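Local coordinates for protein nicastrin (Dictyostelium purpureum, PDB 4R12) that probably serves as an essential extracellular-facing subunit of the gamma-secretase complex, the protease that cleaves membrane proteins such as Notch receptors within the membrane, at residues V96-K101 / G413-D418; D73-N78 / K101-Y106; I143-N148 / A225-L230; T463-C468 / L478-N483. One frame throughout, in Å; residues are numbered along the deposited sequence.

Interaction 1. Residues V96-K101 / G413-D418. With NAG (2-acetamido-2-deoxy-beta-D-glucopyranose), chain D.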
# COMPACT_ATOMS: atom_id res chain seq x y z
N VAL A 96 10.61 8.75 -17.70
CA VAL A 96 10.66 7.30 -17.82
C VAL A 96 9.45 6.81 -18.61
O VAL A 96 8.29 7.10 -18.26
CB VAL A 96 10.71 6.60 -16.43
CG1 VAL A 96 10.65 5.07 -16.58
CG2 VAL A 96 11.97 7.04 -15.66
N LEU A 97 9.72 6.08 -19.68
CA LEU A 97 8.69 5.58 -20.57
C LEU A 97 8.06 4.31 -20.01
O LEU A 97 8.76 3.46 -19.44
CB LEU A 97 9.29 5.32 -21.96
CG LEU A 97 10.04 6.50 -22.62
CD1 LEU A 97 10.82 6.00 -23.82
CD2 LEU A 97 9.07 7.60 -23.03
N THR A 98 6.76 4.17 -20.17
CA THR A 98 6.07 2.97 -19.72
C THR A 98 5.34 2.26 -20.85
O THR A 98 4.44 1.46 -20.58
CB THR A 98 5.05 3.28 -18.61
OG1 THR A 98 3.98 4.07 -19.16
CG2 THR A 98 5.71 4.06 -17.47
N ASP A 99 5.71 2.54 -22.11
CA ASP A 99 5.09 1.84 -23.24
C ASP A 99 5.68 0.44 -23.42
O ASP A 99 5.09 -0.41 -24.09
CB ASP A 99 5.21 2.65 -24.54
CG ASP A 99 6.64 3.09 -24.85
OD1 ASP A 99 7.46 3.27 -23.92
OD2 ASP A 99 6.94 3.27 -26.06
N THR A 100 6.84 0.22 -22.82
CA THR A 100 7.42 -1.12 -22.68
C THR A 100 7.72 -1.40 -21.21
O THR A 100 7.80 -0.47 -20.40
CB THR A 100 8.72 -1.28 -23.48
OG1 THR A 100 9.70 -0.37 -22.96
CG2 THR A 100 8.49 -1.01 -24.97
N LYS A 101 7.87 -2.68 -20.86
CA LYS A 101 8.17 -3.11 -19.50
C LYS A 101 9.63 -3.49 -19.37
O LYS A 101 10.31 -3.65 -20.38
CB LYS A 101 7.32 -4.32 -19.10
CG LYS A 101 5.84 -4.04 -18.86
CD LYS A 101 5.14 -5.38 -18.59
CE LYS A 101 3.64 -5.21 -18.35
NZ LYS A 101 3.37 -4.88 -16.93
N GLY A 413 7.81 -3.24 -4.67
CA GLY A 413 7.88 -1.80 -4.49
C GLY A 413 8.12 -1.06 -5.80
O GLY A 413 8.84 -0.05 -5.85
N TYR A 414 7.50 -1.54 -6.86
CA TYR A 414 7.80 -1.03 -8.19
C TYR A 414 6.56 -1.11 -9.10
O TYR A 414 5.73 -2.00 -8.94
CB TYR A 414 8.97 -1.83 -8.79
CG TYR A 414 9.38 -1.37 -10.17
CD1 TYR A 414 9.89 -0.09 -10.37
CD2 TYR A 414 9.28 -2.22 -11.26
CE1 TYR A 414 10.26 0.34 -11.65
CE2 TYR A 414 9.65 -1.81 -12.53
CZ TYR A 414 10.14 -0.53 -12.72
OH TYR A 414 10.49 -0.13 -13.99
N GLU A 415 6.47 -0.18 -10.06
CA GLU A 415 5.31 -0.06 -10.96
C GLU A 415 4.97 -1.33 -11.72
O GLU A 415 3.81 -1.56 -12.05
CB GLU A 415 5.53 1.08 -11.97
CG GLU A 415 6.86 0.96 -12.70
CD GLU A 415 6.95 1.77 -13.98
OE1 GLU A 415 5.91 2.01 -14.62
OE2 GLU A 415 8.07 2.16 -14.36
N GLN A 416 5.98 -2.15 -12.01
CA GLN A 416 5.73 -3.39 -12.74
C GLN A 416 5.13 -4.51 -11.88
O GLN A 416 4.88 -5.60 -12.38
CB GLN A 416 7.02 -3.88 -13.41
CG GLN A 416 6.78 -4.80 -14.61
CD GLN A 416 7.97 -4.86 -15.55
OE1 GLN A 416 8.65 -3.86 -15.79
NE2 GLN A 416 8.22 -6.05 -16.10
N ASP A 417 4.88 -4.23 -10.60
CA ASP A 417 4.14 -5.15 -9.76
C ASP A 417 2.65 -4.94 -10.05
O ASP A 417 1.92 -4.33 -9.26
CB ASP A 417 4.46 -4.93 -8.28
CG ASP A 417 3.80 -5.95 -7.37
OD1 ASP A 417 3.21 -6.93 -7.87
OD2 ASP A 417 3.88 -5.77 -6.12
N ASP A 418 2.22 -5.45 -11.20
CA ASP A 418 0.89 -5.15 -11.72
C ASP A 418 0.11 -6.44 -12.01
O ASP A 418 0.50 -7.52 -11.54
CB ASP A 418 1.02 -4.28 -12.99
CG ASP A 418 1.82 -4.95 -14.10
OD1 ASP A 418 2.04 -6.19 -14.05
OD2 ASP A 418 2.25 -4.23 -15.03
C1 NAG D . 0.99 -0.51 -24.19
C2 NAG D . 1.42 -1.86 -23.69
C3 NAG D . 1.58 -2.82 -24.84
C4 NAG D . 0.39 -2.80 -25.78
C5 NAG D . 0.07 -1.35 -26.14
C6 NAG D . -1.15 -1.16 -27.00
C7 NAG D . 2.75 -1.95 -21.72
C8 NAG D . 4.12 -1.98 -21.16
N2 NAG D . 2.66 -1.75 -23.00
O3 NAG D . 1.78 -4.11 -24.29
O4 NAG D . 0.72 -3.57 -26.94
O5 NAG D . -0.20 -0.68 -24.94
O6 NAG D . -2.28 -1.65 -26.30
O7 NAG D . 1.78 -2.11 -21.03
O HOH W 1 8.65 2.15 -16.90
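The Gln416 amide takes Lys101 on one side of its plane, with Lys101 CB 3.6 Å from Gln416 CD. Gln416 OE1 is also bonded to the backbone N of Lys102. The Tyr414 ring has Glu415 CG on one face, 3.5 Å above its plane and toward the rim. Tyr106 meets the same ring edge-to-face. The Glu415 carboxylate has two different neighbours. Glu415 OE1 lies 3.5 Å from the methyl Thr98 CG2. Glu415 OE2 accepts from a water at 2.6 Å, and that water also donates to Leu97 O at 2.9 Å. Glu415 CG sits between its own backbone N and carbonyl carbon (chi1 51°), and the chain runs extended from there toward Thr98. Residues Tyr414 to Asp417 form a type I beta turn, which brings Glu415 and Gln416 of the large lobe against a loop of the small lobe. Thr98 OG1 is bonded to Ile146 O. Lys101 reaches across toward the Asp418 carboxylate. The two form a salt bridge, but its modelled length is too short to be reliable. Near the root of the Lys101 chain, N2 of the sugar on Asn148 donates to Asp99 O at 3.0 Å, and the sugar methyl C8 lies 3.5 Å from Lys101 CG.

Interaction 2. Residues D73-N78 / K101-Y106. With NAG (2-acetamido-2-deoxy-beta-D-glucopyranose), chain C.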
# COMPACT_ATOMS: atom_id res chain seq x y z
N ASP A 73 14.06 4.53 -21.93
CA ASP A 73 13.40 3.23 -22.03
C ASP A 73 13.58 2.60 -20.66
O ASP A 73 14.65 2.74 -20.05
CB ASP A 73 14.02 2.36 -23.12
CG ASP A 73 13.35 1.00 -23.23
OD1 ASP A 73 13.67 0.10 -22.42
OD2 ASP A 73 12.51 0.84 -24.14
N THR A 74 12.56 1.93 -20.16
CA THR A 74 12.61 1.53 -18.77
C THR A 74 13.70 0.50 -18.46
O THR A 74 14.11 0.36 -17.31
CB THR A 74 11.25 0.98 -18.29
OG1 THR A 74 11.29 0.80 -16.87
CG2 THR A 74 10.91 -0.33 -18.98
N ASN A 75 14.20 -0.20 -19.48
CA ASN A 75 15.32 -1.12 -19.26
C ASN A 75 16.57 -0.38 -18.76
O ASN A 75 17.46 -0.98 -18.16
CB ASN A 75 15.65 -1.91 -20.52
CG ASN A 75 14.99 -3.28 -20.54
OD1 ASN A 75 14.20 -3.62 -19.65
ND2 ASN A 75 15.32 -4.08 -21.56
N TYR A 76 16.61 0.93 -19.00
CA TYR A 76 17.74 1.74 -18.57
C TYR A 76 17.45 2.59 -17.33
O TYR A 76 18.28 3.40 -16.91
CB TYR A 76 18.20 2.62 -19.73
CG TYR A 76 18.87 1.78 -20.78
CD1 TYR A 76 18.12 1.13 -21.76
CD2 TYR A 76 20.24 1.57 -20.75
CE1 TYR A 76 18.74 0.32 -22.71
CE2 TYR A 76 20.85 0.77 -21.68
CZ TYR A 76 20.11 0.15 -22.66
OH TYR A 76 20.73 -0.65 -23.58
N PHE A 77 16.28 2.37 -16.72
CA PHE A 77 15.92 3.05 -15.48
C PHE A 77 16.18 2.19 -14.25
O PHE A 77 15.35 1.37 -13.86
CB PHE A 77 14.45 3.49 -15.52
CG PHE A 77 14.01 4.22 -14.27
CD1 PHE A 77 14.61 5.42 -13.90
CD2 PHE A 77 13.00 3.70 -13.47
CE1 PHE A 77 14.20 6.11 -12.77
CE2 PHE A 77 12.59 4.38 -12.32
CZ PHE A 77 13.19 5.58 -11.97
N ASN A 78 17.39 2.29 -13.73
CA ASN A 78 17.84 1.61 -12.52
C ASN A 78 19.04 2.38 -11.90
O ASN A 78 19.56 3.21 -12.54
CB ASN A 78 18.15 0.12 -12.78
CG ASN A 78 19.40 -0.11 -13.61
OD1 ASN A 78 20.33 0.63 -13.50
ND2 ASN A 78 19.42 -1.16 -14.42
N LYS A 101 7.87 -2.68 -20.86
CA LYS A 101 8.17 -3.11 -19.50
C LYS A 101 9.63 -3.49 -19.37
O LYS A 101 10.31 -3.65 -20.38
CB LYS A 101 7.32 -4.32 -19.10
CG LYS A 101 5.84 -4.04 -18.86
CD LYS A 101 5.14 -5.38 -18.59
CE LYS A 101 3.64 -5.21 -18.35
NZ LYS A 101 3.37 -4.88 -16.93
N LYS A 102 10.12 -3.67 -18.15
CA LYS A 102 11.48 -4.19 -17.99
C LYS A 102 11.50 -5.66 -18.38
O LYS A 102 10.56 -6.39 -18.09
CB LYS A 102 11.99 -4.03 -16.56
CG LYS A 102 12.48 -2.63 -16.22
CD LYS A 102 13.13 -2.60 -14.84
CE LYS A 102 13.95 -1.32 -14.63
NZ LYS A 102 13.12 -0.08 -14.78
N THR A 103 12.58 -6.10 -19.02
CA THR A 103 12.72 -7.50 -19.40
C THR A 103 13.48 -8.31 -18.33
O THR A 103 13.86 -9.45 -18.57
CB THR A 103 13.46 -7.64 -20.73
OG1 THR A 103 14.75 -7.02 -20.62
CG2 THR A 103 12.67 -6.96 -21.84
N TYR A 104 13.69 -7.70 -17.17
CA TYR A 104 14.39 -8.38 -16.09
C TYR A 104 13.74 -8.07 -14.75
O TYR A 104 13.03 -7.07 -14.63
CB TYR A 104 15.87 -7.99 -16.07
CG TYR A 104 16.15 -6.49 -16.03
CD1 TYR A 104 16.17 -5.80 -14.82
CD2 TYR A 104 16.44 -5.79 -17.20
CE1 TYR A 104 16.44 -4.44 -14.76
CE2 TYR A 104 16.72 -4.41 -17.16
CZ TYR A 104 16.72 -3.75 -15.93
OH TYR A 104 17.00 -2.40 -15.88
N PRO A 105 13.98 -8.91 -13.73
CA PRO A 105 13.41 -8.61 -12.41
C PRO A 105 14.04 -7.35 -11.82
O PRO A 105 15.23 -7.11 -12.01
CB PRO A 105 13.76 -9.84 -11.55
CG PRO A 105 14.31 -10.87 -12.51
CD PRO A 105 14.83 -10.12 -13.69
N TYR A 106 13.24 -6.55 -11.12
CA TYR A 106 13.76 -5.29 -10.62
C TYR A 106 13.01 -4.77 -9.40
O TYR A 106 11.78 -4.67 -9.42
CB TYR A 106 13.73 -4.22 -11.74
CG TYR A 106 14.24 -2.91 -11.22
CD1 TYR A 106 15.58 -2.77 -10.89
CD2 TYR A 106 13.39 -1.83 -11.01
CE1 TYR A 106 16.07 -1.61 -10.39
CE2 TYR A 106 13.88 -0.63 -10.50
CZ TYR A 106 15.23 -0.54 -10.19
OH TYR A 106 15.77 0.61 -9.68
C1 NAG C . 20.28 -1.80 -14.90
C2 NAG C . 20.70 -3.26 -14.91
C3 NAG C . 21.81 -3.55 -15.88
C4 NAG C . 21.53 -3.03 -17.25
C5 NAG C . 21.18 -1.55 -17.14
C6 NAG C . 20.81 -0.89 -18.44
C7 NAG C . 20.28 -4.03 -12.71
C8 NAG C . 20.81 -4.14 -11.31
N2 NAG C . 21.13 -3.66 -13.63
O3 NAG C . 21.99 -4.95 -15.90
O4 NAG C . 22.73 -3.22 -17.95
O5 NAG C . 20.13 -1.33 -16.21
O6 NAG C . 20.06 -1.70 -19.30
O7 NAG C . 19.14 -4.25 -12.94
O HOH W 2 11.92 -1.92 -22.43
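Lys102 NZ is gripped by three oxygens of the 73-78 segment. It donates to Thr74 O at 2.8 Å, to Thr74 OG1 at 2.9 Å and to Phe77 O at 2.8 Å. Tyr414 OH is a fourth partner, so the three N-H groups are probably shared. The bond to Phe77 O lies in the carbonyl plane, on a lone pair. Thr74 O is shared: Phe77 N and Lys102 NZ reach it from opposite faces of its plane. The lysine chain is extended until a bend at chi4 (59°), which turns NZ into this cluster. Asn75 carries the second polar set. Asn75 OD1 takes Thr103 N at 3.0 Å on an in-plane lone pair, and Asn75 ND2 donates to Thr103 OG1 at 3.1 Å. Tyr104 OH donates to Asn75 O at 2.7 Å, from above the carbonyl plane. The same carbonyl accepts from O6 of the sugar on Asn78, an N-glycosylation site. This O6 also lies over one face of Tyr76. Asn78 CB packs 3.6 Å from Tyr106 CE1. The 73-78 segment links strand 67-72 to helix 79-83, with Asn78 as its N-cap. The 101-106 segment belongs to the loop that follows strand 90-96, the parallel neighbour of strand 67-72.

Interaction 3. Residues I143-N148 / A225-L230. With NAG (2-acetamido-2-deoxy-beta-D-glucopyranose), chain D.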
# COMPACT_ATOMS: atom_id res chain seq x y z
N ILE A 143 12.04 13.70 -11.79
CA ILE A 143 11.85 12.50 -12.59
C ILE A 143 10.35 12.23 -12.70
O ILE A 143 9.64 12.18 -11.69
CB ILE A 143 12.58 11.26 -11.97
CG1 ILE A 143 14.05 11.61 -11.66
CG2 ILE A 143 12.51 10.07 -12.92
CD1 ILE A 143 14.87 10.42 -11.14
N PHE A 144 9.87 12.11 -13.93
CA PHE A 144 8.47 11.74 -14.19
C PHE A 144 8.38 10.44 -14.97
O PHE A 144 9.14 10.23 -15.93
CB PHE A 144 7.73 12.80 -15.02
CG PHE A 144 7.39 14.07 -14.28
CD1 PHE A 144 8.34 14.76 -13.56
CD2 PHE A 144 6.13 14.62 -14.39
CE1 PHE A 144 8.03 15.96 -12.93
CE2 PHE A 144 5.81 15.82 -13.76
CZ PHE A 144 6.77 16.49 -13.02
N ALA A 145 7.42 9.59 -14.61
CA ALA A 145 6.94 8.58 -15.53
C ALA A 145 5.72 9.14 -16.27
O ALA A 145 5.09 10.10 -15.81
CB ALA A 145 6.58 7.28 -14.80
N ILE A 146 5.40 8.54 -17.41
CA ILE A 146 4.25 8.96 -18.21
C ILE A 146 3.51 7.72 -18.67
O ILE A 146 4.10 6.64 -18.75
CB ILE A 146 4.66 9.82 -19.42
CG1 ILE A 146 5.92 9.25 -20.09
CG2 ILE A 146 4.89 11.28 -19.00
CD1 ILE A 146 6.29 9.94 -21.37
N ASP A 147 2.22 7.87 -18.99
CA ASP A 147 1.41 6.70 -19.33
C ASP A 147 1.80 6.12 -20.68
O ASP A 147 2.68 6.62 -21.37
CB ASP A 147 -0.09 7.03 -19.28
CG ASP A 147 -0.57 7.89 -20.46
OD1 ASP A 147 0.20 8.21 -21.38
OD2 ASP A 147 -1.76 8.23 -20.47
N ASN A 148 1.13 5.04 -21.07
CA ASN A 148 1.49 4.30 -22.28
C ASN A 148 1.41 5.13 -23.55
O ASN A 148 2.37 5.25 -24.25
CB ASN A 148 0.63 3.04 -22.44
CG ASN A 148 1.18 2.05 -23.43
OD1 ASN A 148 1.77 2.39 -24.41
ND2 ASN A 148 0.97 0.81 -23.15
N ALA A 225 6.34 2.39 -4.35
CA ALA A 225 6.88 2.45 -5.69
C ALA A 225 7.82 3.65 -5.78
O ALA A 225 7.82 4.52 -4.90
CB ALA A 225 5.79 2.57 -6.72
N PHE A 226 8.64 3.67 -6.83
CA PHE A 226 9.47 4.83 -7.12
C PHE A 226 8.51 5.97 -7.49
O PHE A 226 8.64 7.08 -6.99
CB PHE A 226 10.45 4.55 -8.27
CG PHE A 226 11.53 5.59 -8.43
CD1 PHE A 226 11.28 6.76 -9.11
CD2 PHE A 226 12.80 5.38 -7.89
CE1 PHE A 226 12.27 7.72 -9.27
CE2 PHE A 226 13.80 6.34 -8.03
CZ PHE A 226 13.53 7.51 -8.73
N PHE A 227 7.57 5.65 -8.37
CA PHE A 227 6.51 6.59 -8.78
C PHE A 227 5.23 6.21 -8.06
O PHE A 227 4.52 5.29 -8.49
CB PHE A 227 6.30 6.54 -10.31
CG PHE A 227 7.54 6.86 -11.09
CD1 PHE A 227 8.04 8.15 -11.13
CD2 PHE A 227 8.23 5.86 -11.75
CE1 PHE A 227 9.20 8.44 -11.83
CE2 PHE A 227 9.39 6.15 -12.45
CZ PHE A 227 9.87 7.44 -12.50
N ARG A 228 4.92 6.89 -6.97
CA ARG A 228 3.90 6.40 -6.06
C ARG A 228 2.46 6.50 -6.60
O ARG A 228 1.56 5.83 -6.09
CB ARG A 228 4.03 7.11 -4.70
CG ARG A 228 5.25 6.55 -3.90
CD ARG A 228 5.63 7.40 -2.68
NE ARG A 228 6.45 8.56 -3.03
CZ ARG A 228 7.76 8.53 -3.27
NH1 ARG A 228 8.43 7.38 -3.21
NH2 ARG A 228 8.42 9.65 -3.59
N ASP A 229 2.24 7.30 -7.65
CA ASP A 229 0.93 7.30 -8.31
C ASP A 229 0.71 6.01 -9.10
O ASP A 229 -0.39 5.75 -9.56
CB ASP A 229 0.77 8.50 -9.24
CG ASP A 229 0.74 9.81 -8.49
OD1 ASP A 229 -0.01 9.92 -7.49
OD2 ASP A 229 1.50 10.73 -8.88
N LEU A 230 1.77 5.22 -9.25
CA LEU A 230 1.70 3.96 -10.00
C LEU A 230 1.81 2.75 -9.08
O LEU A 230 2.10 1.65 -9.54
CB LEU A 230 2.80 3.88 -11.06
CG LEU A 230 2.77 4.96 -12.14
CD1 LEU A 230 3.93 4.81 -13.12
CD2 LEU A 230 1.41 4.89 -12.87
C1 NAG D . 0.99 -0.51 -24.19
C2 NAG D . 1.42 -1.86 -23.69
C3 NAG D . 1.58 -2.82 -24.84
C4 NAG D . 0.39 -2.80 -25.78
C5 NAG D . 0.07 -1.35 -26.14
C6 NAG D . -1.15 -1.16 -27.00
C7 NAG D . 2.75 -1.95 -21.72
C8 NAG D . 4.12 -1.98 -21.16
N2 NAG D . 2.66 -1.75 -23.00
O3 NAG D . 1.78 -4.11 -24.29
O4 NAG D . 0.72 -3.57 -26.94
O5 NAG D . -0.20 -0.68 -24.94
O6 NAG D . -2.28 -1.65 -26.30
O7 NAG D . 1.78 -2.11 -21.03
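Ala145 and Phe227 are the closest backbone pair here, their CA atoms 7.1 Å apart, as strand 143-146 packs against the loop 225-230. The gap is filled by side chains. Ala145 CB stands over the centre of the Phe227 ring in a CH-pi contact, 3.7 Å from the centroid and 8° off the normal. Phe226 CD1 lies over the opposite face, so the ring is clamped between a strand methyl and its own sequence neighbour. Ile143 CG2 meets the edge, 3.8 Å from Phe227 CZ. Phe227 CG is anti to its carbonyl carbon (chi1 -58°), which points the ring at the strand. Ile143 CD1 touches the edge of the Phe226 ring at CZ, 4.0 Å away. Leu230 CD1 also touches Ala145 CB, at 4.0 Å, from beyond the rim of the Phe227 ring. A serine in place of Phe227 would probably open a gap beside Ala145 and take away the ring face on which Phe226 CD1 rests. Further on, Asn148 carries an N-linked sugar. The strand is flanked by strand 90-96, parallel to it, and by strand 21-29, antiparallel. The loop lies between strand 214-220 and helix 234-252, so this buried packing joins the small lobe to the large lobe.

Interaction 4. Residues T463-C468 / L478-N483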
# COMPACT_ATOMS: atom_id res chain seq x y z
N THR A 463 -6.16 -4.15 -9.41
CA THR A 463 -4.86 -4.48 -10.02
C THR A 463 -4.65 -3.87 -11.40
O THR A 463 -3.55 -3.99 -11.96
CB THR A 463 -4.65 -6.02 -10.12
OG1 THR A 463 -5.62 -6.60 -11.00
CG2 THR A 463 -4.76 -6.66 -8.77
N SER A 464 -5.69 -3.25 -11.96
CA SER A 464 -5.60 -2.65 -13.31
C SER A 464 -6.21 -1.26 -13.44
O SER A 464 -5.57 -0.34 -13.96
CB SER A 464 -6.29 -3.56 -14.35
OG SER A 464 -5.46 -4.63 -14.72
N SER A 465 -7.47 -1.11 -13.04
CA SER A 465 -8.21 0.12 -13.31
C SER A 465 -9.32 0.30 -12.27
O SER A 465 -10.27 -0.47 -12.24
CB SER A 465 -8.81 0.10 -14.73
OG SER A 465 -9.45 1.34 -15.02
N ILE A 466 -9.17 1.30 -11.42
CA ILE A 466 -9.95 1.37 -10.19
C ILE A 466 -11.29 2.11 -10.42
O ILE A 466 -11.59 3.13 -9.81
CB ILE A 466 -9.10 1.99 -9.05
CG1 ILE A 466 -9.81 1.86 -7.70
CG2 ILE A 466 -8.65 3.43 -9.39
CD1 ILE A 466 -8.88 1.95 -6.51
N THR A 467 -12.11 1.54 -11.29
CA THR A 467 -13.37 2.16 -11.67
C THR A 467 -14.61 1.49 -11.05
O THR A 467 -15.75 1.88 -11.32
CB THR A 467 -13.50 2.16 -13.20
OG1 THR A 467 -13.37 0.81 -13.68
CG2 THR A 467 -12.39 3.04 -13.83
N CYS A 468 -14.39 0.48 -10.21
CA CYS A 468 -15.49 -0.32 -9.66
C CYS A 468 -16.15 0.34 -8.45
O CYS A 468 -15.53 1.14 -7.75
CB CYS A 468 -15.00 -1.71 -9.26
SG CYS A 468 -13.91 -1.73 -7.79
N LEU A 478 -9.34 10.75 -9.56
CA LEU A 478 -8.54 11.50 -10.54
C LEU A 478 -7.59 10.59 -11.34
O LEU A 478 -7.34 10.81 -12.52
CB LEU A 478 -7.74 12.59 -9.84
CG LEU A 478 -8.59 13.64 -9.10
CD1 LEU A 478 -7.73 14.60 -8.28
CD2 LEU A 478 -9.49 14.39 -10.08
N ASN A 479 -7.09 9.56 -10.67
CA ASN A 479 -6.16 8.62 -11.26
C ASN A 479 -6.80 7.23 -11.30
O ASN A 479 -7.13 6.66 -10.26
CB ASN A 479 -4.84 8.62 -10.46
CG ASN A 479 -3.81 7.62 -10.99
OD1 ASN A 479 -3.98 7.05 -12.07
ND2 ASN A 479 -2.73 7.41 -10.22
N GLU A 480 -6.99 6.67 -12.49
CA GLU A 480 -7.65 5.37 -12.60
C GLU A 480 -6.66 4.23 -12.44
O GLU A 480 -7.06 3.08 -12.37
CB GLU A 480 -8.38 5.24 -13.95
CG GLU A 480 -9.46 6.30 -14.15
CD GLU A 480 -10.30 6.05 -15.40
OE1 GLU A 480 -9.75 5.53 -16.40
OE2 GLU A 480 -11.50 6.37 -15.38
N VAL A 481 -5.37 4.54 -12.37
CA VAL A 481 -4.42 3.49 -11.99
C VAL A 481 -4.59 3.24 -10.51
O VAL A 481 -4.46 4.17 -9.72
CB VAL A 481 -2.95 3.88 -12.28
CG1 VAL A 481 -2.00 2.76 -11.79
CG2 VAL A 481 -2.75 4.15 -13.76
N PRO A 482 -4.88 1.99 -10.11
CA PRO A 482 -4.97 1.76 -8.67
C PRO A 482 -3.63 2.09 -8.02
O PRO A 482 -2.60 1.64 -8.53
CB PRO A 482 -5.25 0.25 -8.55
CG PRO A 482 -5.64 -0.20 -9.94
CD PRO A 482 -5.01 0.76 -10.90
N ASN A 483 -3.62 2.90 -6.97
CA ASN A 483 -2.37 3.16 -6.26
C ASN A 483 -2.62 3.26 -4.77
O ASN A 483 -3.46 4.02 -4.33
CB ASN A 483 -1.69 4.43 -6.80
CG ASN A 483 -2.56 5.68 -6.68
OD1 ASN A 483 -2.25 6.60 -5.91
ND2 ASN A 483 -3.63 5.75 -7.48
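The contact closes a short loop just beyond helix 452-463, where Ser464 is the first residue to leave helical geometry, and Ile466 and Glu480 hold it together. Ile466 is the centre of an inverse gamma turn. Its backbone N donates to Glu480 O at 2.9 Å, with an N-H...O angle of 164°. The same oxygen receives a CA-H...O contact from Ser465 CA at 3.3 Å. Ile466 CG2 also lies 3.4 Å from Glu480 O. This branch sits between its own backbone N and carbonyl carbon, while CG1 is anti to the N (chi1 -170°). The Pro482 ring lies against the backbone of the other segment. Its CD is 3.3 Å from Ser464 O, and its CG is 3.7 Å from Ser465 N and 4.2 Å from Ile466 CB. A glycine in place of Pro482 would probably leave the backbone of Ser464 and Ser465 without its apolar cover and make the chain at the glycine freer to turn. The second segment is braced internally. Asn479 OD1 accepts from Val481 N in an Asx turn, and Asn483 ND2 donates to Val481 O at 2.9 Å, nearly in line with the carbonyl bond. Asn479 ND2 is bonded to Asp229 O. Cys468 forms a disulfide with Cys461 of the helix, which ties the first segment back to it. Across the contact Glu480 OE2 meets just the methyl Thr467 CG2, a packing contact; it has a weak bond to Tyr476 OH. The grip therefore rests on one backbone hydrogen bond, backed by the CA-H...O contact and by the packing of Ile466 and Pro482; no salt bridge joins the two segments.

Interaction 3 is the buried contact of the set, and its side-chain contacts are apolar. Interaction 1 lies at the surface and works through a water bridge, an amide and a salt bridge whose modelled length is doubtful. Both join the same two lobes. Interaction 2, within the small lobe, is partly buried and the richest in hydrogen bonds. It meets interaction 1 through Lys102, which bonds to Tyr414 and Gln416, and the two share Lys101. It meets interaction 3 where the Phe77 ring packs on Phe226 and Phe227. Interaction 4, also partly buried, spans a short loop. It touches interaction 3 through Asp229 and Asn479 but not interaction 2 or interaction 1, whose nearest atoms are about 4 Å away.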